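Local coordinates for putative p22 protein (Leishmania major, PDB 1YQF), which is of unknown function but belongs to the MAM33 family, is a homologue of human p32, probably shares its fold and trimeric assembly and, by family, may be mitochondrial, at residues A[48-56]-A[169-178]; A[73-81]-A[93-101]. All blocks are in the same frame, centred on the assembly; numbering follows the deposited sequence.

Contact 1: A[48-56]-A[169-178]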
ATOM      1  N   PRO A  48      -2.858 -20.094  23.615  1.00 41.72           N
ATOM      2  CA  PRO A  48      -3.662 -19.460  24.667  1.00 42.35           C
ATOM      3  C   PRO A  48      -5.144 -19.830  24.610  1.00 43.26           C
ATOM      4  O   PRO A  48      -5.653 -20.275  23.579  1.00 42.74           O
ATOM      5  CB  PRO A  48      -3.471 -17.967  24.389  1.00 42.27           C
ATOM      6  CG  PRO A  48      -3.224 -17.903  22.936  1.00 41.64           C
ATOM      7  CD  PRO A  48      -2.387 -19.106  22.624  1.00 41.22           C
ATOM      8  N   THR A  49      -5.818 -19.643  25.741  1.00 44.79           N
ATOM      9  CA  THR A  49      -7.252 -19.877  25.845  1.00 46.05           C
ATOM     10  C   THR A  49      -7.967 -18.549  25.626  1.00 46.62           C
ATOM     11  O   THR A  49      -7.680 -17.575  26.326  1.00 46.44           O
ATOM     12  CB  THR A  49      -7.619 -20.457  27.229  1.00 46.39           C
ATOM     13  OG1 THR A  49      -7.108 -19.617  28.275  1.00 47.23           O
ATOM     14  CG2 THR A  49      -6.935 -21.803  27.460  1.00 46.79           C
ATOM     15  N   PRO A  50      -8.881 -18.492  24.657  1.00 47.63           N
ATOM     16  CA  PRO A  50      -9.581 -17.238  24.350  1.00 48.50           C
ATOM     17  C   PRO A  50     -10.492 -16.800  25.495  1.00 49.53           C
ATOM     18  O   PRO A  50     -11.059 -17.676  26.151  1.00 49.65           O
ATOM     19  CB  PRO A  50     -10.401 -17.593  23.103  1.00 48.35           C
ATOM     20  CG  PRO A  50     -10.593 -19.056  23.185  1.00 47.92           C
ATOM     21  CD  PRO A  50      -9.325 -19.592  23.782  1.00 47.55           C
ATOM     22  N   PRO A  51     -10.621 -15.496  25.751  1.00 50.91           N
ATOM     23  CA  PRO A  51     -11.553 -15.006  26.782  1.00 51.53           C
ATOM     24  C   PRO A  51     -12.990 -15.496  26.575  1.00 51.78           C
ATOM     25  O   PRO A  51     -13.329 -16.046  25.521  1.00 51.86           O
ATOM     26  CB  PRO A  51     -11.472 -13.482  26.629  1.00 51.74           C
ATOM     27  CG  PRO A  51     -10.110 -13.240  26.084  1.00 51.61           C
ATOM     28  CD  PRO A  51      -9.887 -14.381  25.118  1.00 51.22           C
ATOM     29  N   ALA A  52     -13.819 -15.274  27.588  1.00 52.03           N
ATOM     30  CA  ALA A  52     -15.186 -15.803  27.626  1.00 51.97           C
ATOM     31  C   ALA A  52     -16.068 -15.264  26.499  1.00 51.51           C
ATOM     32  O   ALA A  52     -16.103 -14.057  26.252  1.00 51.40           O
ATOM     33  CB  ALA A  52     -15.822 -15.498  28.976  1.00 52.13           C
ATOM     34  N   GLY A  53     -16.772 -16.172  25.823  1.00 51.04           N
ATOM     35  CA  GLY A  53     -17.715 -15.815  24.777  1.00 50.63           C
ATOM     36  C   GLY A  53     -17.153 -15.918  23.370  1.00 50.40           C
ATOM     37  O   GLY A  53     -17.842 -16.378  22.458  1.00 50.21           O
ATOM     38  N   TRP A  54     -15.904 -15.489  23.189  1.00 50.23           N
ATOM     39  CA  TRP A  54     -15.306 -15.420  21.855  1.00 50.10           C
ATOM     40  C   TRP A  54     -15.015 -16.802  21.264  1.00 50.96           C
ATOM     41  O   TRP A  54     -14.740 -17.758  21.987  1.00 51.06           O
ATOM     42  CB  TRP A  54     -14.023 -14.586  21.878  1.00 49.58           C
ATOM     43  CG  TRP A  54     -14.221 -13.176  22.350  1.00 47.99           C
ATOM     44  CD1 TRP A  54     -14.067 -12.712  23.622  1.00 47.14           C
ATOM     45  CD2 TRP A  54     -14.603 -12.045  21.556  1.00 45.96           C
ATOM     46  NE1 TRP A  54     -14.331 -11.363  23.674  1.00 46.57           N
ATOM     47  CE2 TRP A  54     -14.659 -10.927  22.417  1.00 45.59           C
ATOM     48  CE3 TRP A  54     -14.902 -11.859  20.201  1.00 44.90           C
ATOM     49  CZ2 TRP A  54     -15.007  -9.649  21.970  1.00 44.34           C
ATOM     50  CZ3 TRP A  54     -15.246 -10.585  19.757  1.00 43.68           C
ATOM     51  CH2 TRP A  54     -15.294  -9.500  20.641  1.00 43.77           C
ATOM     52  N   GLN A  55     -15.083 -16.876  19.938  1.00 51.97           N
ATOM     53  CA  GLN A  55     -14.789 -18.084  19.175  1.00 52.84           C
ATOM     54  C   GLN A  55     -13.678 -17.745  18.179  1.00 52.43           C
ATOM     55  O   GLN A  55     -13.744 -16.723  17.494  1.00 51.99           O
ATOM     56  CB  GLN A  55     -16.044 -18.557  18.427  1.00 53.52           C
ATOM     57  CG  GLN A  55     -16.389 -20.036  18.606  1.00 56.45           C
ATOM     58  CD  GLN A  55     -15.607 -20.950  17.670  1.00 59.78           C
ATOM     59  OE1 GLN A  55     -15.727 -20.849  16.448  1.00 61.25           O
ATOM     60  NE2 GLN A  55     -14.812 -21.848  18.244  1.00 61.42           N
ATOM     61  N   VAL A  56     -12.658 -18.597  18.105  1.00 52.15           N
ATOM     62  CA  VAL A  56     -11.547 -18.393  17.177  1.00 52.09           C
ATOM     63  C   VAL A  56     -11.833 -19.125  15.869  1.00 52.05           C
ATOM     64  O   VAL A  56     -12.149 -20.316  15.877  1.00 52.13           O
ATOM     65  CB  VAL A  56     -10.218 -18.915  17.759  1.00 52.14           C
ATOM     66  CG1 VAL A  56      -9.050 -18.550  16.847  1.00 51.77           C
ATOM     67  CG2 VAL A  56      -9.984 -18.362  19.159  1.00 52.61           C
ATOM     68  N   ARG A 169     -17.697  -4.543  25.937  1.00 40.50           N
ATOM     69  CA  ARG A 169     -17.911  -5.611  24.959  1.00 40.14           C
ATOM     70  C   ARG A 169     -16.797  -6.667  24.880  1.00 39.98           C
ATOM     71  O   ARG A 169     -16.750  -7.444  23.929  1.00 39.91           O
ATOM     72  CB  ARG A 169     -18.110  -4.985  23.579  1.00 39.97           C
ATOM     73  CG  ARG A 169     -19.436  -4.301  23.451  1.00 39.72           C
ATOM     74  CD  ARG A 169     -19.525  -3.319  22.300  1.00 38.86           C
ATOM     75  NE  ARG A 169     -20.847  -2.707  22.247  1.00 38.62           N
ATOM     76  CZ  ARG A 169     -21.322  -1.840  23.136  1.00 39.89           C
ATOM     77  NH1 ARG A 169     -20.590  -1.442  24.175  1.00 40.13           N
ATOM     78  NH2 ARG A 169     -22.546  -1.355  22.983  1.00 40.00           N
ATOM     79  N   GLY A 170     -15.911  -6.705  25.870  1.00 39.80           N
ATOM     80  CA  GLY A 170     -14.836  -7.687  25.895  1.00 39.94           C
ATOM     81  C   GLY A 170     -13.582  -7.282  25.138  1.00 39.80           C
ATOM     82  O   GLY A 170     -12.616  -8.045  25.101  1.00 39.80           O
ATOM     83  N   VAL A 171     -13.597  -6.094  24.533  1.00 39.58           N
ATOM     84  CA  VAL A 171     -12.432  -5.558  23.839  1.00 39.35           C
ATOM     85  C   VAL A 171     -11.599  -4.783  24.857  1.00 40.64           C
ATOM     86  O   VAL A 171     -11.753  -3.573  25.021  1.00 40.30           O
ATOM     87  CB  VAL A 171     -12.841  -4.651  22.662  1.00 38.52           C
ATOM     88  CG1 VAL A 171     -11.613  -4.167  21.895  1.00 37.22           C
ATOM     89  CG2 VAL A 171     -13.785  -5.389  21.731  1.00 36.87           C
ATOM     90  N   ASP A 172     -10.717  -5.508  25.536  1.00 42.28           N
ATOM     91  CA  ASP A 172      -9.950  -4.969  26.661  1.00 43.63           C
ATOM     92  C   ASP A 172      -8.505  -5.486  26.633  1.00 44.31           C
ATOM     93  O   ASP A 172      -8.037  -5.964  25.599  1.00 44.73           O
ATOM     94  CB  ASP A 172     -10.653  -5.326  27.983  1.00 43.89           C
ATOM     95  CG  ASP A 172     -10.985  -6.805  28.094  1.00 44.47           C
ATOM     96  OD1 ASP A 172     -10.234  -7.638  27.544  1.00 44.38           O
ATOM     97  OD2 ASP A 172     -11.984  -7.228  28.717  1.00 45.97           O
ATOM     98  N   GLU A 173      -7.800  -5.372  27.755  1.00 45.00           N
ATOM     99  CA  GLU A 173      -6.415  -5.830  27.848  1.00 45.72           C
ATOM    100  C   GLU A 173      -6.287  -7.353  27.880  1.00 45.11           C
ATOM    101  O   GLU A 173      -5.257  -7.890  27.480  1.00 44.85           O
ATOM    102  CB  GLU A 173      -5.741  -5.234  29.083  1.00 46.34           C
ATOM    103  CG  GLU A 173      -5.606  -3.721  29.026  1.00 48.77           C
ATOM    104  CD  GLU A 173      -4.697  -3.158  30.107  1.00 51.41           C
ATOM    105  OE1 GLU A 173      -4.130  -3.943  30.907  1.00 52.64           O
ATOM    106  OE2 GLU A 173      -4.543  -1.920  30.153  1.00 52.26           O
ATOM    107  N   LYS A 174      -7.320  -8.039  28.364  1.00 44.62           N
ATOM    108  CA  LYS A 174      -7.339  -9.504  28.363  1.00 44.42           C
ATOM    109  C   LYS A 174      -7.440 -10.080  26.953  1.00 43.41           C
ATOM    110  O   LYS A 174      -6.888 -11.144  26.678  1.00 43.09           O
ATOM    111  CB  LYS A 174      -8.496 -10.035  29.217  1.00 44.86           C
ATOM    112  CG  LYS A 174      -8.465  -9.582  30.675  1.00 46.92           C
ATOM    113  CD  LYS A 174      -7.182 -10.012  31.385  1.00 48.99           C
ATOM    114  CE  LYS A 174      -7.089  -9.421  32.784  1.00 50.56           C
ATOM    115  NZ  LYS A 174      -7.205  -7.929  32.777  1.00 50.79           N
ATOM    116  N   LEU A 175      -8.141  -9.373  26.068  1.00 42.33           N
ATOM    117  CA  LEU A 175      -8.286  -9.804  24.683  1.00 41.66           C
ATOM    118  C   LEU A 175      -6.969  -9.572  23.956  1.00 40.60           C
ATOM    119  O   LEU A 175      -6.530 -10.406  23.169  1.00 40.26           O
ATOM    120  CB  LEU A 175      -9.421  -9.042  23.986  1.00 41.89           C
ATOM    121  CG  LEU A 175     -10.113  -9.744  22.812  1.00 42.49           C
ATOM    122  CD1 LEU A 175     -11.215  -8.871  22.249  1.00 43.18           C
ATOM    123  CD2 LEU A 175      -9.137 -10.096  21.709  1.00 43.15           C
ATOM    124  N   GLY A 176      -6.339  -8.436  24.236  1.00 39.57           N
ATOM    125  CA  GLY A 176      -5.072  -8.089  23.623  1.00 38.89           C
ATOM    126  C   GLY A 176      -3.992  -9.108  23.925  1.00 38.32           C
ATOM    127  O   GLY A 176      -3.283  -9.544  23.022  1.00 37.59           O
ATOM    128  N   GLU A 177      -3.884  -9.489  25.196  1.00 37.87           N
ATOM    129  CA  GLU A 177      -2.914 -10.483  25.645  1.00 37.93           C
ATOM    130  C   GLU A 177      -3.150 -11.812  24.939  1.00 36.08           C
ATOM    131  O   GLU A 177      -2.198 -12.517  24.617  1.00 35.90           O
ATOM    132  CB  GLU A 177      -2.995 -10.668  27.165  1.00 39.04           C
ATOM    133  CG  GLU A 177      -2.036 -11.702  27.740  1.00 43.37           C
ATOM    134  CD  GLU A 177      -2.123 -11.796  29.253  1.00 48.07           C
ATOM    135  OE1 GLU A 177      -1.519 -10.942  29.938  1.00 51.09           O
ATOM    136  OE2 GLU A 177      -2.797 -12.722  29.759  1.00 49.76           O
ATOM    137  N   PHE A 178      -4.415 -12.149  24.694  1.00 34.09           N
ATOM    138  CA  PHE A 178      -4.745 -13.347  23.929  1.00 32.48           C
ATOM    139  C   PHE A 178      -4.138 -13.263  22.535  1.00 31.53           C
ATOM    140  O   PHE A 178      -3.416 -14.161  22.121  1.00 31.56           O
ATOM    141  CB  PHE A 178      -6.256 -13.539  23.805  1.00 32.22           C
ATOM    142  CG  PHE A 178      -6.642 -14.592  22.807  1.00 30.73           C
ATOM    143  CD1 PHE A 178      -6.543 -15.936  23.132  1.00 29.90           C
ATOM    144  CD2 PHE A 178      -7.080 -14.241  21.536  1.00 30.14           C
ATOM    145  CE1 PHE A 178      -6.890 -16.917  22.213  1.00 28.62           C
ATOM    146  CE2 PHE A 178      -7.422 -15.217  20.609  1.00 29.10           C
ATOM    147  CZ  PHE A 178      -7.328 -16.556  20.947  1.00 28.79           C
TER

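Contact 2: A[73-81]-A[93-101]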
ATOM      1  N   GLY A  73     -27.467  -8.151  20.843  1.00 46.05           N
ATOM      2  CA  GLY A  73     -27.927  -8.103  19.463  1.00 45.00           C
ATOM      3  C   GLY A  73     -26.882  -7.675  18.439  1.00 43.97           C
ATOM      4  O   GLY A  73     -27.104  -7.810  17.235  1.00 43.98           O
ATOM      5  N   GLU A  74     -25.747  -7.160  18.909  1.00 42.42           N
ATOM      6  CA  GLU A  74     -24.660  -6.724  18.034  1.00 41.05           C
ATOM      7  C   GLU A  74     -23.774  -7.908  17.649  1.00 39.50           C
ATOM      8  O   GLU A  74     -23.508  -8.778  18.470  1.00 39.59           O
ATOM      9  CB  GLU A  74     -23.800  -5.674  18.745  1.00 41.12           C
ATOM     10  CG  GLU A  74     -24.541  -4.416  19.171  1.00 40.94           C
ATOM     11  CD  GLU A  74     -23.740  -3.556  20.132  1.00 41.89           C
ATOM     12  OE1 GLU A  74     -22.599  -3.935  20.469  1.00 42.22           O
ATOM     13  OE2 GLU A  74     -24.253  -2.499  20.552  1.00 42.27           O
ATOM     14  N   ASP A  75     -23.315  -7.930  16.402  1.00 37.49           N
ATOM     15  CA  ASP A  75     -22.338  -8.919  15.951  1.00 36.03           C
ATOM     16  C   ASP A  75     -20.938  -8.323  16.047  1.00 34.16           C
ATOM     17  O   ASP A  75     -20.595  -7.416  15.296  1.00 33.36           O
ATOM     18  CB  ASP A  75     -22.631  -9.343  14.512  1.00 36.29           C
ATOM     19  CG  ASP A  75     -23.951 -10.074  14.379  1.00 37.70           C
ATOM     20  OD1 ASP A  75     -24.535 -10.603  15.353  1.00 39.09           O
ATOM     21  OD2 ASP A  75     -24.479 -10.153  13.248  1.00 39.97           O
ATOM     22  N   LEU A  76     -20.137  -8.832  16.980  1.00 32.33           N
ATOM     23  CA  LEU A  76     -18.773  -8.347  17.178  1.00 31.00           C
ATOM     24  C   LEU A  76     -17.761  -9.236  16.458  1.00 30.21           C
ATOM     25  O   LEU A  76     -17.893 -10.456  16.446  1.00 30.20           O
ATOM     26  CB  LEU A  76     -18.426  -8.275  18.665  1.00 30.83           C
ATOM     27  CG  LEU A  76     -19.409  -7.533  19.577  1.00 31.07           C
ATOM     28  CD1 LEU A  76     -18.963  -7.651  21.027  1.00 31.92           C
ATOM     29  CD2 LEU A  76     -19.537  -6.076  19.183  1.00 29.68           C
ATOM     30  N   VAL A  77     -16.758  -8.608  15.853  1.00 29.37           N
ATOM     31  CA  VAL A  77     -15.655  -9.327  15.225  1.00 28.77           C
ATOM     32  C   VAL A  77     -14.350  -8.603  15.535  1.00 29.00           C
ATOM     33  O   VAL A  77     -14.229  -7.413  15.282  1.00 29.59           O
ATOM     34  CB  VAL A  77     -15.830  -9.426  13.695  1.00 28.42           C
ATOM     35  CG1 VAL A  77     -14.639 -10.131  13.057  1.00 27.41           C
ATOM     36  CG2 VAL A  77     -17.121 -10.162  13.340  1.00 27.72           C
ATOM     37  N   VAL A  78     -13.382  -9.324  16.089  1.00 28.96           N
ATOM     38  CA  VAL A  78     -12.041  -8.793  16.307  1.00 28.96           C
ATOM     39  C   VAL A  78     -11.102  -9.551  15.381  1.00 29.23           C
ATOM     40  O   VAL A  78     -10.873 -10.744  15.557  1.00 29.19           O
ATOM     41  CB  VAL A  78     -11.584  -8.957  17.765  1.00 28.65           C
ATOM     42  CG1 VAL A  78     -10.174  -8.402  17.950  1.00 27.74           C
ATOM     43  CG2 VAL A  78     -12.562  -8.264  18.709  1.00 28.73           C
ATOM     44  N   ARG A  79     -10.567  -8.849  14.391  1.00 29.57           N
ATOM     45  CA  ARG A  79      -9.760  -9.459  13.346  1.00 29.83           C
ATOM     46  C   ARG A  79      -8.294  -9.104  13.515  1.00 30.11           C
ATOM     47  O   ARG A  79      -7.948  -7.962  13.792  1.00 29.92           O
ATOM     48  CB  ARG A  79     -10.260  -8.989  11.981  1.00 29.82           C
ATOM     49  CG  ARG A  79      -9.423  -9.461  10.804  1.00 29.99           C
ATOM     50  CD  ARG A  79     -10.086  -9.204   9.470  1.00 30.07           C
ATOM     51  NE  ARG A  79     -11.329  -9.960   9.312  1.00 29.48           N
ATOM     52  CZ  ARG A  79     -12.252  -9.711   8.388  1.00 30.03           C
ATOM     53  NH1 ARG A  79     -12.086  -8.720   7.529  1.00 29.57           N
ATOM     54  NH2 ARG A  79     -13.350 -10.455   8.317  1.00 30.37           N
ATOM     55  N   TYR A  80      -7.433 -10.096  13.340  1.00 30.73           N
ATOM     56  CA  TYR A  80      -5.992  -9.891  13.413  1.00 31.56           C
ATOM     57  C   TYR A  80      -5.260 -10.885  12.535  1.00 32.45           C
ATOM     58  O   TYR A  80      -5.831 -11.877  12.086  1.00 32.95           O
ATOM     59  CB  TYR A  80      -5.500 -10.035  14.850  1.00 31.46           C
ATOM     60  CG  TYR A  80      -5.743 -11.404  15.438  1.00 31.99           C
ATOM     61  CD1 TYR A  80      -7.007 -11.776  15.876  1.00 32.60           C
ATOM     62  CD2 TYR A  80      -4.707 -12.329  15.558  1.00 32.72           C
ATOM     63  CE1 TYR A  80      -7.240 -13.032  16.415  1.00 33.66           C
ATOM     64  CE2 TYR A  80      -4.930 -13.589  16.101  1.00 32.97           C
ATOM     65  CZ  TYR A  80      -6.199 -13.932  16.528  1.00 33.39           C
ATOM     66  OH  TYR A  80      -6.436 -15.178  17.062  1.00 34.46           O
ATOM     67  N   SER A  81      -3.981 -10.609  12.315  1.00 33.35           N
ATOM     68  CA  SER A  81      -3.106 -11.480  11.549  1.00 34.01           C
ATOM     69  C   SER A  81      -1.944 -11.892  12.441  1.00 35.65           C
ATOM     70  O   SER A  81      -1.470 -11.095  13.258  1.00 35.83           O
ATOM     71  CB  SER A  81      -2.590 -10.752  10.303  1.00 33.63           C
ATOM     72  OG  SER A  81      -1.681 -11.560   9.571  1.00 32.52           O
ATOM     73  N   ASN A  93      -1.638  -5.182  15.524  1.00 44.05           N
ATOM     74  CA  ASN A  93      -2.828  -4.436  15.144  1.00 40.54           C
ATOM     75  C   ASN A  93      -4.073  -5.320  15.113  1.00 37.53           C
ATOM     76  O   ASN A  93      -4.014  -6.474  14.690  1.00 37.36           O
ATOM     77  CB  ASN A  93      -2.612  -3.768  13.784  1.00 40.45           C
ATOM     78  CG  ASN A  93      -1.559  -2.669  13.837  1.00 40.54           C
ATOM     79  OD1 ASN A  93      -1.489  -1.902  14.800  1.00 40.39           O
ATOM     80  ND2 ASN A  93      -0.734  -2.594  12.802  1.00 41.58           N
ATOM     81  N   ILE A  94      -5.191  -4.775  15.583  1.00 33.84           N
ATOM     82  CA  ILE A  94      -6.482  -5.458  15.507  1.00 31.17           C
ATOM     83  C   ILE A  94      -7.546  -4.536  14.930  1.00 30.15           C
ATOM     84  O   ILE A  94      -7.487  -3.317  15.084  1.00 29.46           O
ATOM     85  CB  ILE A  94      -6.934  -6.002  16.890  1.00 30.25           C
ATOM     86  CG1 ILE A  94      -7.163  -4.864  17.890  1.00 28.18           C
ATOM     87  CG2 ILE A  94      -5.911  -6.988  17.429  1.00 29.90           C
ATOM     88  CD1 ILE A  94      -7.720  -5.328  19.234  1.00 27.20           C
ATOM     89  N   PHE A  95      -8.523  -5.139  14.269  1.00 29.07           N
ATOM     90  CA  PHE A  95      -9.631  -4.412  13.680  1.00 28.51           C
ATOM     91  C   PHE A  95     -10.906  -4.933  14.313  1.00 27.77           C
ATOM     92  O   PHE A  95     -11.247  -6.099  14.158  1.00 27.44           O
ATOM     93  CB  PHE A  95      -9.612  -4.591  12.165  1.00 28.44           C
ATOM     94  CG  PHE A  95      -8.333  -4.127  11.548  1.00 29.68           C
ATOM     95  CD1 PHE A  95      -7.244  -4.987  11.449  1.00 30.58           C
ATOM     96  CD2 PHE A  95      -8.185  -2.811  11.134  1.00 29.47           C
ATOM     97  CE1 PHE A  95      -6.040  -4.550  10.915  1.00 29.40           C
ATOM     98  CE2 PHE A  95      -6.987  -2.373  10.598  1.00 29.38           C
ATOM     99  CZ  PHE A  95      -5.914  -3.243  10.488  1.00 29.26           C
ATOM    100  N   VAL A  96     -11.577  -4.064  15.062  1.00 26.92           N
ATOM    101  CA  VAL A  96     -12.790  -4.422  15.786  1.00 26.82           C
ATOM    102  C   VAL A  96     -14.006  -3.960  14.991  1.00 26.86           C
ATOM    103  O   VAL A  96     -14.135  -2.784  14.690  1.00 27.52           O
ATOM    104  CB  VAL A  96     -12.822  -3.764  17.182  1.00 26.45           C
ATOM    105  CG1 VAL A  96     -14.055  -4.198  17.960  1.00 26.68           C
ATOM    106  CG2 VAL A  96     -11.564  -4.103  17.964  1.00 26.06           C
ATOM    107  N   TYR A  97     -14.896  -4.888  14.662  1.00 26.76           N
ATOM    108  CA  TYR A  97     -16.116  -4.567  13.934  1.00 26.62           C
ATOM    109  C   TYR A  97     -17.333  -4.767  14.831  1.00 27.42           C
ATOM    110  O   TYR A  97     -17.468  -5.792  15.492  1.00 27.58           O
ATOM    111  CB  TYR A  97     -16.235  -5.426  12.674  1.00 26.17           C
ATOM    112  CG  TYR A  97     -15.040  -5.320  11.753  1.00 24.07           C
ATOM    113  CD1 TYR A  97     -13.919  -6.125  11.945  1.00 23.62           C
ATOM    114  CD2 TYR A  97     -15.025  -4.416  10.694  1.00 22.40           C
ATOM    115  CE1 TYR A  97     -12.810  -6.031  11.105  1.00 23.07           C
ATOM    116  CE2 TYR A  97     -13.919  -4.316   9.850  1.00 22.28           C
ATOM    117  CZ  TYR A  97     -12.817  -5.130  10.064  1.00 22.60           C
ATOM    118  OH  TYR A  97     -11.721  -5.053   9.236  1.00 21.61           O
ATOM    119  N   ILE A  98     -18.212  -3.774  14.853  1.00 28.32           N
ATOM    120  CA  ILE A  98     -19.453  -3.838  15.616  1.00 28.75           C
ATOM    121  C   ILE A  98     -20.580  -3.610  14.621  1.00 29.34           C
ATOM    122  O   ILE A  98     -20.754  -2.505  14.122  1.00 29.71           O
ATOM    123  CB  ILE A  98     -19.468  -2.760  16.730  1.00 28.74           C
ATOM    124  CG1 ILE A  98     -18.252  -2.929  17.646  1.00 29.33           C
ATOM    125  CG2 ILE A  98     -20.760  -2.844  17.542  1.00 28.52           C
ATOM    126  CD1 ILE A  98     -18.183  -1.938  18.793  1.00 30.19           C
ATOM    127  N   THR A  99     -21.332  -4.665  14.325  1.00 30.01           N
ATOM    128  CA  THR A  99     -22.391  -4.606  13.326  1.00 30.66           C
ATOM    129  C   THR A  99     -23.771  -4.626  13.981  1.00 31.55           C
ATOM    130  O   THR A  99     -24.090  -5.524  14.759  1.00 31.31           O
ATOM    131  CB  THR A  99     -22.245  -5.783  12.341  1.00 30.76           C
ATOM    132  OG1 THR A  99     -21.059  -5.612  11.555  1.00 29.23           O
ATOM    133  CG2 THR A  99     -23.385  -5.794  11.313  1.00 30.29           C
ATOM    134  N   GLN A 100     -24.584  -3.630  13.652  1.00 32.51           N
ATOM    135  CA  GLN A 100     -25.948  -3.529  14.156  1.00 33.45           C
ATOM    136  C   GLN A 100     -26.872  -4.459  13.379  1.00 34.07           C
ATOM    137  O   GLN A 100     -26.477  -5.043  12.369  1.00 34.05           O
ATOM    138  CB  GLN A 100     -26.456  -2.089  14.037  1.00 33.53           C
ATOM    139  CG  GLN A 100     -25.614  -1.038  14.768  1.00 34.81           C
ATOM    140  CD  GLN A 100     -25.644  -1.172  16.286  1.00 35.56           C
ATOM    141  OE1 GLN A 100     -26.506  -1.845  16.844  1.00 37.24           O
ATOM    142  NE2 GLN A 100     -24.700  -0.523  16.953  1.00 36.14           N
ATOM    143  N   LYS A 101     -28.105  -4.590  13.860  1.00 34.94           N
ATOM    144  CA  LYS A 101     -29.125  -5.416  13.210  1.00 35.54           C
ATOM    145  C   LYS A 101     -29.379  -4.966  11.766  1.00 34.45           C
ATOM    146  O   LYS A 101     -29.502  -5.795  10.860  1.00 34.13           O
ATOM    147  CB  LYS A 101     -30.425  -5.375  14.027  1.00 36.44           C
ATOM    148  CG  LYS A 101     -31.565  -6.227  13.472  1.00 39.55           C
ATOM    149  CD  LYS A 101     -32.562  -6.635  14.559  1.00 43.21           C
ATOM    150  CE  LYS A 101     -33.260  -5.436  15.201  1.00 45.70           C
ATOM    151  NZ  LYS A 101     -34.069  -4.646  14.234  1.00 46.42           N
TER
HETATM  152  O   HOH W   1     -23.497  -0.108  19.472  1.00 28.76           O
HETATM  153  O   HOH W   2     -19.231  -7.060  12.970  1.00 22.11           O
HETATM  154  O   HOH W   3      -3.264  -7.603  12.332  1.00 35.50           O

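Contact 1: A[48-56]-A[169-178]
F178, on the start of the long C-terminal helix 173-202 of this p32-like fold, is wrapped by the proline-rich lead-in to the first sheet strand, 55-58. Its CG stands anti to the backbone N (chi1 169°), which carries the ring out toward the prolines. P50 makes an off-centre CH-pi contact: its CB lies 4.2 Å from the centroid of the F178 ring, 30° off the ring normal. P48 closes the rim, with P48 O near the ring plane at 3.8 Å from F178 CE1, and its side chain runs roughly perpendicular to that of F178. P51 packs nearer the root of the side chain, its CD 4.0 Å from F178 CB, while V56 arrives from the opposite direction and sets CG2 3.7 Å from F178 CZ.

The second half of the contact is W54, which reaches back over the turn between helices 156-168 and 173-202. That turn combines two capping motifs: G170, with positive phi, is the C' residue of a Schellman motif ending the first helix, and D172 is the N-cap of the second, where L175 N donates to D172 OD1 over 3.1 Å at 145°. The indole is largely buried and also rests on L67, K69 and V78 of the sheet, so it fills the angle between sheet and turn. R169 O, which accepts a hydrogen bond from K69 NZ, comes within 3.4 Å of W54 CZ2. L175 crosses the indole nearly perpendicularly, placing its CD1 3.8 Å above one face of the W54 ring but displaced from its centre.

Contact 2: A[73-81]-A[93-101]
V77 pairs with Y97 at the middle of two neighbouring antiparallel strands, 74-81 and 93-99, whose directions differ by 161°. Six backbone hydrogen bonds join D75 to T99, V77 to Y97 and R79 to F95, and the shortest, Y97 N to V77 O at 2.7 Å, is nearly straight (172°). The non-hydrogen-bonded pairs L76-I98 and V78-V96 alternate with them.

Packing is tightest on the face carrying L76, V78, V96 and I98, which lies under W54, V171 and L175. L76 and I98 extend together from this face, with L76 CD2 3.7 Å from I98 CG1. I94 has CG1 flanked by its own backbone N and C (chi1 63°), which brings its CD1 to 4.1 Å from V78 CG1. I98 CG2 meets E74 OE1 at 3.6 Å; that oxygen is also salt-bridged to R169 NE, while R169 NH1 donates to Y165 O. On this side too, a water bridges E74 OE2 and Q100 NE2.

The other face is more polar and in part open to solvent. Y97 turns the edge of its ring to the partner strand, CD1 lying 3.6 Å from V77 O. R79 CB meets Y97 CE1 at that edge, 4.0 Å away, and the guanidinium beyond, held by D66 and the carbonyl of K132, turns one face toward the same carbon. D75 is exposed. A water here links D75 O to T99 OG1, which is also hydrogen-bonded to the T105 hydroxyl. At the strand end, near the sheet plane, another joins S81 N to N93 O. Bridges in strict alternation, with strands 64-71 and 105-113 bonded to the outer edges, identify a central beta hairpin of an up-and-down antiparallel meander.

In the fold
From the N terminus the chain leaves helix 23-39, runs through 48-56 into the sheet's edge strand, and then lays down the remaining five strands in sequence order. Contact 2 closes a short loop of 11 residues between the third and fourth strands; contact 1 closes a far longer one, 112 residues, which contains contact 2 entirely. The two centres are 12 Å apart and the contacts touch. F178 CE2 of contact 1 packs 3.7 Å from Y80 OH of contact 2, and R169 O lies 3.7 Å from L76 CD1. Contact 1 therefore joins the N-terminal lead-in and C-terminal helix over the sheet whose middle contact 2 builds.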